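Local coordinates for protein lipase (Rhizopus chinensis, PDB 6A0W) that probably hydrolyses the ester bonds of lipids such as triacylglycerols, as a fungal class 3 lipase whose N-terminal polypeptide segment regulates its affinity for substrate, at residues A[15-19]-A[228-232]; A[120-126]-A[135-140]; A[155-159]-A[189-193]. One frame throughout, in Å; residues are numbered along the deposited sequence.

Interaction 1 of 3, residues A[15-19]-A[228-232]. With SO4 (sulfate ion), chain C.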
ATOM      1  N   ASN A  15     -11.759  26.998  -1.391  1.00 86.29           N
ATOM      2  CA  ASN A  15     -11.681  27.329   0.050  1.00 91.11           C
ATOM      3  C   ASN A  15     -11.961  26.134   0.979  1.00 79.49           C
ATOM      4  O   ASN A  15     -12.814  26.228   1.869  1.00 70.40           O
ATOM      5  CB  ASN A  15     -12.649  28.467   0.443  1.00 97.92           C
ATOM      6  CG  ASN A  15     -12.978  29.403  -0.706  1.00 98.10           C
ATOM      7  OD1 ASN A  15     -12.094  29.855  -1.431  1.00 95.06           O
ATOM      8  ND2 ASN A  15     -14.257  29.747  -0.836  1.00 90.26           N
ATOM      9  N   PRO A  16     -11.254  25.001   0.778  1.00 78.15           N
ATOM     10  CA  PRO A  16     -11.201  24.104   1.928  1.00 67.44           C
ATOM     11  C   PRO A  16     -10.376  24.789   3.016  1.00 58.47           C
ATOM     12  O   PRO A  16      -9.367  25.420   2.663  1.00 58.18           O
ATOM     13  CB  PRO A  16     -10.406  22.917   1.386  1.00 58.42           C
ATOM     14  CG  PRO A  16      -9.496  23.494   0.351  1.00 48.91           C
ATOM     15  CD  PRO A  16     -10.151  24.742  -0.174  1.00 58.16           C
ATOM     16  N   PRO A  17     -10.721  24.567   4.303  1.00 54.08           N
ATOM     17  CA  PRO A  17      -9.759  24.946   5.343  1.00 63.08           C
ATOM     18  C   PRO A  17      -8.356  24.461   4.972  1.00 64.25           C
ATOM     19  O   PRO A  17      -8.188  23.295   4.606  1.00 53.34           O
ATOM     20  CB  PRO A  17     -10.260  24.230   6.618  1.00 62.41           C
ATOM     21  CG  PRO A  17     -11.573  23.616   6.288  1.00 62.72           C
ATOM     22  CD  PRO A  17     -11.691  23.561   4.785  1.00 63.85           C
ATOM     23  N   PRO A  18      -7.367  25.372   4.995  1.00 65.87           N
ATOM     24  CA  PRO A  18      -5.988  24.934   4.859  1.00 48.26           C
ATOM     25  C   PRO A  18      -5.734  23.723   5.743  1.00 38.30           C
ATOM     26  O   PRO A  18      -6.407  23.536   6.758  1.00 44.05           O
ATOM     27  CB  PRO A  18      -5.201  26.133   5.380  1.00 50.74           C
ATOM     28  CG  PRO A  18      -6.085  27.307   5.134  1.00 55.77           C
ATOM     29  CD  PRO A  18      -7.457  26.783   5.418  1.00 58.10           C
ATOM     30  N   ILE A  19      -4.750  22.914   5.392  1.00 39.77           N
ATOM     31  CA  ILE A  19      -4.402  21.785   6.273  1.00 42.09           C
ATOM     32  C   ILE A  19      -3.837  22.299   7.589  1.00 37.37           C
ATOM     33  O   ILE A  19      -2.842  22.998   7.566  1.00 43.42           O
ATOM     34  CB  ILE A  19      -3.345  20.885   5.613  1.00 34.81           C
ATOM     35  CG1 ILE A  19      -3.929  20.214   4.356  1.00 36.38           C
ATOM     36  CG2 ILE A  19      -2.881  19.807   6.570  1.00 40.37           C
ATOM     37  CD1 ILE A  19      -2.875  19.482   3.535  1.00 35.05           C
ATOM     38  N   HIS A 228      -0.859  10.823   1.194  1.00 29.82           N
ATOM     39  CA  HIS A 228      -0.544  12.087   0.507  1.00 31.95           C
ATOM     40  C   HIS A 228      -1.654  13.094   0.663  1.00 35.27           C
ATOM     41  O   HIS A 228      -2.777  12.970   0.104  1.00 33.75           O
ATOM     42  CB  HIS A 228      -0.255  11.884  -0.967  1.00 33.14           C
ATOM     43  CG  HIS A 228       0.047  13.163  -1.703  1.00 36.39           C
ATOM     44  ND1 HIS A 228      -0.779  13.666  -2.686  1.00 30.92           N
ATOM     45  CD2 HIS A 228       1.117  14.001  -1.641  1.00 32.12           C
ATOM     46  CE1 HIS A 228      -0.208  14.731  -3.229  1.00 38.20           C
ATOM     47  NE2 HIS A 228       0.916  14.984  -2.583  1.00 38.43           N
ATOM     48  N   LYS A 229      -1.330  14.085   1.489  1.00 31.89           N
ATOM     49  CA  LYS A 229      -2.223  15.191   1.771  1.00 29.67           C
ATOM     50  C   LYS A 229      -3.667  14.759   1.969  1.00 27.92           C
ATOM     51  O   LYS A 229      -3.979  14.130   2.986  1.00 32.36           O
ATOM     52  CB  LYS A 229      -2.082  16.235   0.665  1.00 28.68           C
ATOM     53  CG  LYS A 229      -0.688  16.823   0.561  1.00 32.73           C
ATOM     54  CD  LYS A 229      -0.559  17.883  -0.519  1.00 34.16           C
ATOM     55  CE  LYS A 229       0.898  18.135  -0.791  1.00 43.82           C
ATOM     56  NZ  LYS A 229       1.097  19.194  -1.787  1.00 40.55           N
ATOM     57  N   ARG A 230      -4.555  15.134   1.039  1.00 25.74           N
ATOM     58  CA  ARG A 230      -5.993  14.935   1.209  1.00 30.81           C
ATOM     59  C   ARG A 230      -6.532  13.692   0.454  1.00 28.45           C
ATOM     60  O   ARG A 230      -7.738  13.571   0.246  1.00 30.76           O
ATOM     61  CB  ARG A 230      -6.771  16.162   0.691  1.00 33.94           C
ATOM     62  CG  ARG A 230      -6.517  17.457   1.436  1.00 39.44           C
ATOM     63  CD  ARG A 230      -7.195  18.641   0.749  1.00 43.10           C
ATOM     64  NE  ARG A 230      -6.861  19.923   1.373  1.00 41.02           N
ATOM     65  CZ  ARG A 230      -7.413  20.362   2.501  1.00 37.68           C
ATOM     66  NH1 ARG A 230      -8.279  19.618   3.168  1.00 39.88           N
ATOM     67  NH2 ARG A 230      -7.074  21.548   2.984  1.00 54.90           N
ATOM     68  N   ASP A 231      -5.647  12.795   0.044  1.00 31.53           N
ATOM     69  CA  ASP A 231      -6.032  11.555  -0.676  1.00 26.29           C
ATOM     70  C   ASP A 231      -7.207  10.885  -0.011  1.00 29.56           C
ATOM     71  O   ASP A 231      -7.164  10.557   1.183  1.00 29.58           O
ATOM     72  CB  ASP A 231      -4.800  10.629  -0.738  1.00 27.82           C
ATOM     73  CG  ASP A 231      -5.070   9.303  -1.416  1.00 28.91           C
ATOM     74  OD1 ASP A 231      -6.196   9.133  -1.920  1.00 30.54           O
ATOM     75  OD2 ASP A 231      -4.111   8.483  -1.512  1.00 28.94           O
ATOM     76  N   ILE A 232      -8.303  10.738  -0.755  1.00 29.37           N
ATOM     77  CA  ILE A 232      -9.507  10.086  -0.216  1.00 28.39           C
ATOM     78  C   ILE A 232      -9.323   8.617   0.157  1.00 26.91           C
ATOM     79  O   ILE A 232     -10.006   8.090   1.040  1.00 27.27           O
ATOM     80  CB  ILE A 232     -10.684  10.212  -1.180  1.00 28.65           C
ATOM     81  CG1 ILE A 232     -11.980   9.825  -0.500  1.00 32.42           C
ATOM     82  CG2 ILE A 232     -10.467   9.447  -2.477  1.00 27.55           C
ATOM     83  CD1 ILE A 232     -13.174  10.229  -1.319  1.00 42.85           C
TER
HETATM   84  S   SO4 C 402       4.118  15.493  -3.284  1.00 57.56           S
HETATM   85  O1  SO4 C 402       3.893  14.910  -4.604  1.00 42.80           O
HETATM   86  O2  SO4 C 402       3.096  16.537  -3.064  1.00 47.77           O
HETATM   87  O3  SO4 C 402       5.466  16.084  -3.225  1.00 45.54           O
HETATM   88  O4  SO4 C 402       4.009  14.419  -2.267  1.00 42.36           O
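R230 pushes its guanidinium end-on into the curve of the proline-rich segment 15-19, where two side chains sandwich it. P16 lays CB over one face, 3.9 Å from R230 NH2, and its ring crosses the arginine at about a right angle. I19 covers the opposite face with CG1, 3.7 Å from the same nitrogen, its side chain running antiparallel to that of R230. Both lids sit toward the rim of the flat group rather than over its middle. Between them, at the edge, R230 NH2 donates to P17 O at 2.6 Å; the N-H...O angle of 143° and the oxygen's 16° tilt from the guanidinium plane describe a short but bent bond. A chain extended from CG to NE (chi2 173°) gives R230 the length to get there. Its other terminal nitrogen, NH1, is bonded to F278 O, so two backbone carbonyls from different parts of the chain fix the rotation of the group.

K229 contributes less: I19 CD1 approaches its CB at 4.4 Å, while the extended lysine leads away to a salt bridge with E254. Beside it, H228 uses NE2 to donate 2.7 Å to O2 of a sulfate ion, an oxygen that lies in plane at the ring edge. The ion is probably from the crystallisation liquor; F288 N and G289 N also bind it.

A type II' turn from H228 to D231, closed by D231 N to H228 O, presents R230 toward the proline run. The same turn carries D231, bonded through OD2 to H284 ND1, consistent with the acid loop of a Ser-His-Asp triad in an alpha/beta-hydrolase fold, here clasped from outside by the N-terminal polypeptide.

Interaction 2 of 3, residues A[120-126]-A[135-140]; sequences MVFTFTD and VHAGFL
M120 overlaps the imidazole of H136 obliquely: its CG is 3.8 Å from H136 NE2, and its SD, 5.2 Å from the ring centroid, makes an oblique sulfur-aromatic approach. A turn about the CG-SD bond (chi3 -73°) swings CE to the edge of the F139 ring, 4.1 Å from CZ. F139 in turn covers one face of H136, so methionine, imidazole and phenyl form a small packed cluster.

H136 ND1 accepts from F139 N at 2.9 Å, with that nitrogen only 3° out of the ring plane: an N-cap bond at the start of helix 137-160. With CG anti to the backbone N (chi1 180°), the ring has ND1 by the helix start and NE2 toward V121 O, 2.8 Å away. A water accepts from V121 N and, weakly, from H136 NE2.

T125 and V135 form an antiparallel hydrogen-bonded pair, with T125 N to V135 O at 2.9 Å and nearly straight, and the reciprocal V135 N to T125 O bond alongside. Two residues along, beyond the non-hydrogen-bonded pair F124 and H136, A137 N donates to T123 O at 2.8 Å, carrying the pairing into the first turn of the helix. On the strand itself, T125 CG2 meets L140 CD2 at 4.1 Å, and a second water joins T125 OG1 to A137 O.

F124 stacks on Y243, beyond the two segments. The backbone pairing is that of a short beta hairpin, strands 124-126 and 134-136, whose second strand runs directly into a helix capped by H136.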
ATOM      1  N   MET A 120     -17.217   1.090  -4.888  1.00 37.14           N
ATOM      2  CA  MET A 120     -16.637   0.087  -3.988  1.00 37.75           C
ATOM      3  C   MET A 120     -17.802  -0.425  -3.141  1.00 33.17           C
ATOM      4  O   MET A 120     -18.582   0.383  -2.685  1.00 33.02           O
ATOM      5  CB  MET A 120     -15.582   0.735  -3.068  1.00 39.37           C
ATOM      6  CG  MET A 120     -14.898  -0.245  -2.130  1.00 37.94           C
ATOM      7  SD  MET A 120     -13.606   0.564  -1.159  1.00 37.62           S
ATOM      8  CE  MET A 120     -12.365   0.769  -2.431  1.00 39.45           C
ATOM      9  N   VAL A 121     -17.830  -1.711  -2.826  1.00 34.52           N
ATOM     10  CA  VAL A 121     -18.768  -2.230  -1.831  1.00 40.48           C
ATOM     11  C   VAL A 121     -18.016  -2.712  -0.578  1.00 37.28           C
ATOM     12  O   VAL A 121     -16.934  -3.296  -0.661  1.00 42.66           O
ATOM     13  CB  VAL A 121     -19.633  -3.381  -2.395  1.00 42.58           C
ATOM     14  CG1 VAL A 121     -20.339  -2.960  -3.683  1.00 48.96           C
ATOM     15  CG2 VAL A 121     -18.834  -4.642  -2.636  1.00 49.06           C
ATOM     16  N   PHE A 122     -18.676  -2.596   0.557  1.00 39.48           N
ATOM     17  CA  PHE A 122     -18.016  -2.684   1.860  1.00 44.63           C
ATOM     18  C   PHE A 122     -18.112  -4.050   2.511  1.00 46.21           C
ATOM     19  O   PHE A 122     -17.471  -4.294   3.525  1.00 44.49           O
ATOM     20  CB  PHE A 122     -18.577  -1.625   2.814  1.00 39.83           C
ATOM     21  CG  PHE A 122     -18.515  -0.231   2.275  1.00 39.52           C
ATOM     22  CD1 PHE A 122     -17.529   0.140   1.368  1.00 38.46           C
ATOM     23  CD2 PHE A 122     -19.470   0.687   2.635  1.00 41.19           C
ATOM     24  CE1 PHE A 122     -17.489   1.416   0.850  1.00 41.39           C
ATOM     25  CE2 PHE A 122     -19.449   1.960   2.114  1.00 47.81           C
ATOM     26  CZ  PHE A 122     -18.451   2.336   1.235  1.00 42.89           C
ATOM     27  N   THR A 123     -18.801  -4.978   1.862  1.00 44.25           N
ATOM     28  CA  THR A 123     -19.030  -6.302   2.417  1.00 36.03           C
ATOM     29  C   THR A 123     -17.737  -7.009   2.847  1.00 40.90           C
ATOM     30  O   THR A 123     -16.787  -7.124   2.081  1.00 34.65           O
ATOM     31  CB  THR A 123     -19.710  -7.179   1.352  1.00 42.57           C
ATOM     32  OG1 THR A 123     -20.780  -6.445   0.787  1.00 43.69           O
ATOM     33  CG2 THR A 123     -20.265  -8.458   1.930  1.00 48.68           C
ATOM     34  N   PHE A 124     -17.792  -7.601   4.032  1.00 36.91           N
ATOM     35  CA  PHE A 124     -16.732  -8.415   4.587  1.00 35.16           C
ATOM     36  C   PHE A 124     -16.858  -9.861   4.181  1.00 38.07           C
ATOM     37  O   PHE A 124     -17.949 -10.332   3.951  1.00 45.58           O
ATOM     38  CB  PHE A 124     -16.840  -8.375   6.113  1.00 37.05           C
ATOM     39  CG  PHE A 124     -16.350  -7.101   6.720  1.00 40.32           C
ATOM     40  CD1 PHE A 124     -15.027  -6.720   6.561  1.00 38.92           C
ATOM     41  CD2 PHE A 124     -17.174  -6.336   7.530  1.00 38.22           C
ATOM     42  CE1 PHE A 124     -14.545  -5.585   7.197  1.00 32.67           C
ATOM     43  CE2 PHE A 124     -16.702  -5.195   8.147  1.00 39.76           C
ATOM     44  CZ  PHE A 124     -15.381  -4.837   7.993  1.00 32.15           C
ATOM     45  N   THR A 125     -15.735 -10.555   4.114  1.00 36.58           N
ATOM     46  CA  THR A 125     -15.650 -11.998   4.188  1.00 41.53           C
ATOM     47  C   THR A 125     -14.838 -12.290   5.450  1.00 47.67           C
ATOM     48  O   THR A 125     -14.000 -11.480   5.820  1.00 38.94           O
ATOM     49  CB  THR A 125     -14.800 -12.567   3.039  1.00 44.88           C
ATOM     50  OG1 THR A 125     -15.308 -12.117   1.793  1.00 60.48           O
ATOM     51  CG2 THR A 125     -14.811 -14.099   3.057  1.00 54.72           C
ATOM     52  N   ASP A 126     -15.011 -13.474   6.044  1.00 42.11           N
ATOM     53  CA  ASP A 126     -14.180 -13.907   7.152  1.00 41.67           C
ATOM     54  C   ASP A 126     -12.744 -14.061   6.720  1.00 41.76           C
ATOM     55  O   ASP A 126     -12.474 -14.591   5.651  1.00 39.35           O
ATOM     56  CB  ASP A 126     -14.655 -15.240   7.737  1.00 45.22           C
ATOM     57  CG  ASP A 126     -15.914 -15.087   8.562  1.00 44.35           C
ATOM     58  OD1 ASP A 126     -16.405 -13.948   8.751  1.00 44.98           O
ATOM     59  OD2 ASP A 126     -16.418 -16.125   9.042  1.00 65.45           O
ATOM     60  N   VAL A 135     -12.004  -9.217   6.404  1.00 37.50           N
ATOM     61  CA  VAL A 135     -11.428  -8.344   5.385  1.00 35.92           C
ATOM     62  C   VAL A 135     -12.390  -8.141   4.222  1.00 39.25           C
ATOM     63  O   VAL A 135     -13.354  -8.901   4.025  1.00 33.16           O
ATOM     64  CB  VAL A 135     -10.096  -8.897   4.874  1.00 39.22           C
ATOM     65  CG1 VAL A 135      -9.182  -9.134   6.062  1.00 37.88           C
ATOM     66  CG2 VAL A 135     -10.292 -10.196   4.143  1.00 49.75           C
ATOM     67  N   HIS A 136     -12.232  -7.005   3.573  1.00 29.21           N
ATOM     68  CA  HIS A 136     -13.045  -6.624   2.422  1.00 35.16           C
ATOM     69  C   HIS A 136     -13.131  -7.777   1.439  1.00 32.66           C
ATOM     70  O   HIS A 136     -12.104  -8.367   1.104  1.00 30.33           O
ATOM     71  CB  HIS A 136     -12.356  -5.443   1.748  1.00 32.62           C
ATOM     72  CG  HIS A 136     -13.062  -4.937   0.540  1.00 33.99           C
ATOM     73  ND1 HIS A 136     -12.812  -5.432  -0.722  1.00 31.13           N
ATOM     74  CD2 HIS A 136     -13.945  -3.924   0.392  1.00 33.12           C
ATOM     75  CE1 HIS A 136     -13.525  -4.739  -1.595  1.00 40.84           C
ATOM     76  NE2 HIS A 136     -14.186  -3.792  -0.949  1.00 30.48           N
ATOM     77  N   ALA A 137     -14.347  -8.178   1.064  1.00 34.83           N
ATOM     78  CA  ALA A 137     -14.515  -9.429   0.293  1.00 33.73           C
ATOM     79  C   ALA A 137     -13.827  -9.386  -1.072  1.00 29.62           C
ATOM     80  O   ALA A 137     -13.166 -10.349  -1.508  1.00 33.27           O
ATOM     81  CB  ALA A 137     -15.993  -9.724   0.093  1.00 36.09           C
ATOM     82  N   GLY A 138     -13.942  -8.234  -1.712  1.00 30.52           N
ATOM     83  CA  GLY A 138     -13.252  -7.980  -2.978  1.00 33.73           C
ATOM     84  C   GLY A 138     -11.755  -8.126  -2.864  1.00 34.20           C
ATOM     85  O   GLY A 138     -11.136  -8.853  -3.640  1.00 28.72           O
ATOM     86  N   PHE A 139     -11.137  -7.435  -1.900  1.00 31.33           N
ATOM     87  CA  PHE A 139      -9.687  -7.501  -1.852  1.00 27.14           C
ATOM     88  C   PHE A 139      -9.244  -8.955  -1.659  1.00 26.15           C
ATOM     89  O   PHE A 139      -8.222  -9.403  -2.186  1.00 28.23           O
ATOM     90  CB  PHE A 139      -9.119  -6.592  -0.753  1.00 28.72           C
ATOM     91  CG  PHE A 139      -9.548  -5.135  -0.829  1.00 26.58           C
ATOM     92  CD1 PHE A 139      -9.955  -4.540  -2.003  1.00 33.08           C
ATOM     93  CD2 PHE A 139      -9.474  -4.342   0.300  1.00 30.31           C
ATOM     94  CE1 PHE A 139     -10.420  -3.232  -2.012  1.00 29.26           C
ATOM     95  CE2 PHE A 139      -9.899  -3.026   0.305  1.00 27.66           C
ATOM     96  CZ  PHE A 139     -10.348  -2.457  -0.866  1.00 33.41           C
ATOM     97  N   LEU A 140      -9.913  -9.658  -0.756  1.00 29.86           N
ATOM     98  CA  LEU A 140      -9.530 -11.024  -0.436  1.00 29.67           C
ATOM     99  C   LEU A 140      -9.727 -11.997  -1.606  1.00 29.95           C
ATOM    100  O   LEU A 140      -8.877 -12.862  -1.829  1.00 35.22           O
ATOM    101  CB  LEU A 140     -10.302 -11.526   0.798  1.00 35.56           C
ATOM    102  CG  LEU A 140      -9.872 -12.894   1.343  1.00 40.67           C
ATOM    103  CD1 LEU A 140      -8.485 -12.842   1.910  1.00 40.44           C
ATOM    104  CD2 LEU A 140     -10.833 -13.391   2.419  1.00 49.66           C
TER
HETATM  105  O   HOH W   1     -15.588  -3.348  -3.802  1.00 35.79           O
HETATM  106  O   HOH W   2     -13.558 -13.051  -0.659  1.00 40.23           O

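Interaction 3 of 3, residues A[155-159]-A[189-193]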
ATOM      1  N   GLN A 155       9.231 -17.853  -2.082  1.00 34.10           N
ATOM      2  CA  GLN A 155       9.889 -19.021  -1.443  1.00 32.83           C
ATOM      3  C   GLN A 155      11.149 -19.433  -2.154  1.00 26.93           C
ATOM      4  O   GLN A 155      12.212 -19.603  -1.543  1.00 33.93           O
ATOM      5  CB  GLN A 155       8.945 -20.210  -1.345  1.00 31.68           C
ATOM      6  CG  GLN A 155       7.768 -19.985  -0.425  1.00 31.52           C
ATOM      7  CD  GLN A 155       7.307 -21.265   0.255  1.00 41.49           C
ATOM      8  OE1 GLN A 155       6.455 -21.996  -0.272  1.00 33.15           O
ATOM      9  NE2 GLN A 155       7.794 -21.484   1.480  1.00 32.01           N
ATOM     10  N   ASP A 156      11.077 -19.416  -3.477  1.00 28.00           N
ATOM     11  CA  ASP A 156      12.200 -19.855  -4.297  1.00 28.58           C
ATOM     12  C   ASP A 156      13.392 -18.894  -4.274  1.00 34.75           C
ATOM     13  O   ASP A 156      14.562 -19.292  -4.252  1.00 31.84           O
ATOM     14  CB  ASP A 156      11.682 -20.088  -5.734  1.00 31.20           C
ATOM     15  CG  ASP A 156      12.561 -21.031  -6.498  1.00 36.05           C
ATOM     16  OD1 ASP A 156      12.575 -22.250  -6.162  1.00 35.19           O
ATOM     17  OD2 ASP A 156      13.315 -20.528  -7.349  1.00 33.69           O
ATOM     18  N   GLN A 157      13.090 -17.601  -4.362  1.00 31.77           N
ATOM     19  CA  GLN A 157      14.120 -16.573  -4.279  1.00 30.12           C
ATOM     20  C   GLN A 157      14.778 -16.503  -2.888  1.00 28.74           C
ATOM     21  O   GLN A 157      15.982 -16.294  -2.760  1.00 30.17           O
ATOM     22  CB  GLN A 157      13.492 -15.217  -4.637  1.00 32.31           C
ATOM     23  CG  GLN A 157      13.164 -15.117  -6.119  1.00 31.74           C
ATOM     24  CD  GLN A 157      14.408 -14.979  -6.957  1.00 31.85           C
ATOM     25  OE1 GLN A 157      15.214 -14.056  -6.746  1.00 36.14           O
ATOM     26  NE2 GLN A 157      14.545 -15.849  -7.970  1.00 32.01           N
ATOM     27  N   LEU A 158      13.965 -16.639  -1.853  1.00 31.09           N
ATOM     28  CA  LEU A 158      14.465 -16.601  -0.510  1.00 31.48           C
ATOM     29  C   LEU A 158      15.349 -17.825  -0.226  1.00 36.63           C
ATOM     30  O   LEU A 158      16.469 -17.666   0.296  1.00 36.93           O
ATOM     31  CB  LEU A 158      13.281 -16.543   0.438  1.00 34.15           C
ATOM     32  CG  LEU A 158      13.494 -16.201   1.907  1.00 42.39           C
ATOM     33  CD1 LEU A 158      14.193 -14.859   2.069  1.00 43.31           C
ATOM     34  CD2 LEU A 158      12.136 -16.176   2.580  1.00 40.81           C
ATOM     35  N   THR A 159      14.956 -18.999  -0.725  1.00 34.25           N
ATOM     36  CA  THR A 159      15.875 -20.158  -0.710  1.00 36.49           C
ATOM     37  C   THR A 159      17.205 -19.873  -1.385  1.00 34.84           C
ATOM     38  O   THR A 159      18.284 -20.142  -0.813  1.00 40.59           O
ATOM     39  CB  THR A 159      15.249 -21.395  -1.371  1.00 34.48           C
ATOM     40  OG1 THR A 159      13.994 -21.682  -0.742  1.00 33.15           O
ATOM     41  CG2 THR A 159      16.151 -22.604  -1.238  1.00 46.75           C
ATOM     42  N   GLU A 189       5.375 -18.620   5.598  1.00 28.84           N
ATOM     43  CA  GLU A 189       6.780 -18.724   5.239  1.00 29.64           C
ATOM     44  C   GLU A 189       7.578 -18.445   6.497  1.00 41.44           C
ATOM     45  O   GLU A 189       7.743 -17.302   6.926  1.00 35.12           O
ATOM     46  CB  GLU A 189       7.096 -17.724   4.134  1.00 32.54           C
ATOM     47  CG  GLU A 189       8.553 -17.470   3.870  1.00 37.15           C
ATOM     48  CD  GLU A 189       9.331 -18.747   3.571  1.00 41.18           C
ATOM     49  OE1 GLU A 189       9.446 -19.104   2.377  1.00 34.81           O
ATOM     50  OE2 GLU A 189       9.919 -19.319   4.517  1.00 35.38           O
ATOM     51  N   LYS A 190       8.049 -19.514   7.118  1.00 40.76           N
ATOM     52  CA  LYS A 190       8.560 -19.407   8.479  1.00 43.48           C
ATOM     53  C   LYS A 190       9.943 -18.767   8.475  1.00 31.48           C
ATOM     54  O   LYS A 190      10.417 -18.358   9.506  1.00 36.38           O
ATOM     55  CB  LYS A 190       8.611 -20.781   9.157  1.00 45.20           C
ATOM     56  CG  LYS A 190       9.428 -21.793   8.355  1.00 59.65           C
ATOM     57  CD  LYS A 190      10.376 -22.640   9.195  1.00 78.38           C
ATOM     58  CE  LYS A 190      11.485 -23.225   8.332  1.00 74.07           C
ATOM     59  NZ  LYS A 190      10.983 -24.385   7.542  1.00 79.41           N
ATOM     60  N   ARG A 191      10.639 -18.731   7.345  1.00 29.66           N
ATOM     61  CA  ARG A 191      11.886 -18.006   7.298  1.00 32.70           C
ATOM     62  C   ARG A 191      11.749 -16.470   7.396  1.00 34.95           C
ATOM     63  O   ARG A 191      12.752 -15.768   7.525  1.00 38.51           O
ATOM     64  CB  ARG A 191      12.633 -18.388   6.045  1.00 37.94           C
ATOM     65  CG  ARG A 191      12.991 -19.882   6.034  1.00 43.30           C
ATOM     66  CD  ARG A 191      13.536 -20.264   4.672  1.00 40.13           C
ATOM     67  NE  ARG A 191      12.515 -20.148   3.629  1.00 38.56           N
ATOM     68  CZ  ARG A 191      12.711 -20.435   2.348  1.00 35.23           C
ATOM     69  NH1 ARG A 191      13.920 -20.783   1.921  1.00 41.78           N
ATOM     70  NH2 ARG A 191      11.719 -20.253   1.482  1.00 31.80           N
ATOM     71  N   LEU A 192      10.520 -15.960   7.337  1.00 33.61           N
ATOM     72  CA  LEU A 192      10.287 -14.521   7.383  1.00 34.67           C
ATOM     73  C   LEU A 192       9.724 -14.162   8.734  1.00 38.80           C
ATOM     74  O   LEU A 192       8.892 -14.912   9.249  1.00 37.90           O
ATOM     75  CB  LEU A 192       9.332 -14.067   6.280  1.00 27.31           C
ATOM     76  CG  LEU A 192       9.949 -14.130   4.895  1.00 28.84           C
ATOM     77  CD1 LEU A 192       8.858 -13.953   3.847  1.00 33.16           C
ATOM     78  CD2 LEU A 192      11.117 -13.184   4.682  1.00 34.52           C
ATOM     79  N   SER A 193      10.082 -12.963   9.210  1.00 32.38           N
ATOM     80  CA  SER A 193       9.648 -12.426  10.513  1.00 34.86           C
ATOM     81  C   SER A 193       9.804 -10.901  10.476  1.00 33.02           C
ATOM     82  O   SER A 193      10.311 -10.382   9.474  1.00 31.98           O
ATOM     83  CB  SER A 193      10.553 -12.971  11.629  1.00 30.96           C
ATOM     84  OG  SER A 193      11.867 -12.451  11.506  1.00 36.17           O
TER
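R191 turns the edge of its guanidinium to the helix and makes two bonds there. NH1 donates to T159 OG1 at 2.8 Å and 166°, with the hydroxyl oxygen nearly in the guanidinium plane, whereas NH2 reaches Q155 O at 3.1 Å along a more bent path of 145°. Q155 O is thus crowded: it also accepts T159 N, in the ordinary helical bond, and T159 OG1. Because the T159 hydroxyl donates to Q155 O, its oxygen is the acceptor for the R191 NH1 N-H.

E189 holds the arginine from its own segment. R191 grips the carboxylate side-on, NH2 to OE1 at 2.7 Å and NE to OE2 at 2.9 Å, both oxygens lying close to the guanidinium plane, and R191 N adds a bond to OE2 from the anti side. This pairing, together with a bend at chi3 (-66°), holds the guanidinium with its edge to Q155 and T159 and one face on L158. Q155 completes the ring by sending NE2 to E189 OE1 at 3.0 Å, from above the carboxylate plane and opposite to R191 NH2.

The tightly packed part is the buried side, where L158, E189 and L192 meet: beneath the guanidinium, L158 CD2 packs on L192 CG at 3.8 Å. On the solvent-facing rim T159 is exposed yet still firmly bonded, and it is the bond to Q155 O that is long and bent.

The type I turn from E189 to L192, which follows the end of helix 173-188 and leads toward strand 197-202, is thereby pinned to the C-terminal end of helix 137-160, with R191 O held further on by N196.

From the N terminus, segment 15-19 comes first, and its partner 228-232 lies more than 200 residues later; interaction 1 therefore closes a long loop that encloses both other contacts. Inside it, interaction 2 closes a short hairpin loop at 120-126 and 135-140, and interaction 3 follows in series, joining 155-159 to 189-193 across strand 165-171 and helix 173-188. Helix 137-160 is the shared element: interaction 2 anchors its start, interaction 3 its end, their centres about 28 Å apart. Interactions 1 and 3 lie on opposite sides of the chain's centre, so the N-terminal polypeptide and the 189-193 turn are fastened at distant parts of the fold.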